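Local structure of scallop myosin (1WDC) at residues 109-113 and 125-129. The protein serves as the regulatory light chain of molluscan striated muscle myosin, a calcium-binding subunit responsible for the calcium dependence of the motor's Mg-ATPase activity. Numbering follows the deposited sequence.
Sequences IKDLL and MRMTF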
# COMPACT_ATOMS: atom_id res chain seq x y z
N ILE B 109 6.75 -0.74 -8.84
CA ILE B 109 6.42 -2.01 -8.18
C ILE B 109 7.58 -2.61 -7.34
O ILE B 109 7.36 -3.00 -6.22
CB ILE B 109 5.81 -3.07 -9.16
CG1 ILE B 109 5.26 -4.25 -8.35
CG2 ILE B 109 6.85 -3.60 -10.16
CD1 ILE B 109 4.15 -3.87 -7.40
N LYS B 110 8.84 -2.45 -7.77
CA LYS B 110 9.97 -2.88 -6.94
C LYS B 110 10.01 -2.10 -5.64
O LYS B 110 10.31 -2.64 -4.57
CB LYS B 110 11.32 -2.70 -7.66
CG LYS B 110 11.41 -3.52 -8.90
CD LYS B 110 12.82 -3.79 -9.32
CE LYS B 110 12.84 -5.07 -10.16
NZ LYS B 110 14.12 -5.25 -10.93
N ASP B 111 9.73 -0.80 -5.75
CA ASP B 111 9.83 0.11 -4.62
C ASP B 111 8.75 -0.18 -3.59
O ASP B 111 9.01 -0.22 -2.40
CB ASP B 111 9.71 1.52 -5.15
CG ASP B 111 9.75 2.57 -4.07
OD1 ASP B 111 10.69 2.53 -3.25
OD2 ASP B 111 8.87 3.48 -4.11
N LEU B 112 7.56 -0.49 -4.09
CA LEU B 112 6.42 -0.87 -3.25
C LEU B 112 6.74 -2.12 -2.45
O LEU B 112 6.65 -2.08 -1.24
CB LEU B 112 5.19 -1.13 -4.12
CG LEU B 112 4.47 0.10 -4.64
CD1 LEU B 112 3.47 -0.32 -5.69
CD2 LEU B 112 3.76 0.77 -3.47
N LEU B 113 7.27 -3.15 -3.13
CA LEU B 113 7.52 -4.49 -2.57
C LEU B 113 8.68 -4.56 -1.62
O LEU B 113 8.59 -5.16 -0.54
CB LEU B 113 7.79 -5.52 -3.68
CG LEU B 113 6.68 -5.97 -4.65
CD1 LEU B 113 7.31 -6.94 -5.65
CD2 LEU B 113 5.52 -6.64 -3.89
N MET B 125 13.09 -10.72 -3.71
CA MET B 125 13.06 -9.72 -4.80
C MET B 125 13.68 -10.32 -6.07
O MET B 125 13.08 -10.33 -7.16
CB MET B 125 13.84 -8.43 -4.39
CG MET B 125 13.08 -7.42 -3.50
SD MET B 125 11.49 -6.85 -4.15
CE MET B 125 11.98 -6.28 -5.65
N ARG B 126 14.85 -10.90 -5.86
CA ARG B 126 15.54 -11.62 -6.91
C ARG B 126 14.60 -12.66 -7.59
O ARG B 126 14.48 -12.70 -8.84
CB ARG B 126 16.75 -12.30 -6.27
CG ARG B 126 17.98 -12.39 -7.14
CD ARG B 126 18.77 -13.65 -6.79
NE ARG B 126 18.52 -14.67 -7.80
CZ ARG B 126 18.31 -15.96 -7.55
NH1 ARG B 126 18.73 -16.53 -6.42
NH2 ARG B 126 17.83 -16.71 -8.53
N MET B 127 13.85 -13.40 -6.76
CA MET B 127 13.03 -14.54 -7.21
C MET B 127 11.74 -14.13 -7.88
O MET B 127 11.26 -14.81 -8.77
CB MET B 127 12.70 -15.48 -6.05
CG MET B 127 13.84 -16.41 -5.60
SD MET B 127 15.00 -16.94 -6.95
CE MET B 127 13.88 -17.84 -8.12
N THR B 128 11.14 -13.05 -7.40
CA THR B 128 9.89 -12.57 -7.96
C THR B 128 10.10 -12.09 -9.37
O THR B 128 9.32 -12.41 -10.27
CB THR B 128 9.39 -11.42 -7.15
OG1 THR B 128 9.09 -11.90 -5.85
CG2 THR B 128 8.16 -10.84 -7.75
N PHE B 129 11.16 -11.31 -9.55
CA PHE B 129 11.36 -10.62 -10.81
C PHE B 129 12.23 -11.42 -11.81
O PHE B 129 12.26 -11.09 -13.00
CB PHE B 129 11.95 -9.21 -10.58
CG PHE B 129 10.98 -8.24 -9.95
CD1 PHE B 129 9.93 -7.71 -10.68
CD2 PHE B 129 11.03 -7.96 -8.59
CE1 PHE B 129 8.93 -6.95 -10.04
CE2 PHE B 129 10.03 -7.20 -7.98
CZ PHE B 129 9.00 -6.72 -8.69
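In the C-terminal half of this EF-hand protein, far from the magnesium site, helix 106-115, whose residues 109-113 belong to the second EF-hand, packs beside helix 122-131 after a short linker, with Phe129 of the latter reaching across to Ile109, Lys110 and Leu113. The segments run roughly antiparallel, at 141°, and their axes come no closer than 11.7 Å, a separation bridged by side chains, above all the large Phe129. Phe129 suits this place because its broad, rigid ring can touch several residues at once. The buried Leu113 and Ile109 supply apolar branches that meet it obliquely: Leu113 CD1 stands 3.5 Å from Phe129 CZ, and Ile109 CG2 lies 3.9 Å from Phe129 CE1. Lys110, partly exposed, combines an aliphatic chain for the ring with a charged end. Extended beyond CG, it brings CE over one face of Phe129, 3.8 Å from the ring centroid in a CH-pi contact, while NZ, 5.0 Å from that centroid, adds an off-centre cation-pi interaction. Thr128 CG2 backs the other face. Replacing Phe129 by an alanine is likely to open a gap beside Ile109 and Leu113 and leave the Lys110 chain without the ring face under CE. Met125, flexible and unbranched, packs alongside: bends at chi2 and chi3 (both -55°) bring its end nearer helix 106-115, placing SD 4.0 Å from Leu113 CB and the CE methyl 4.2 Å from Lys110 CA.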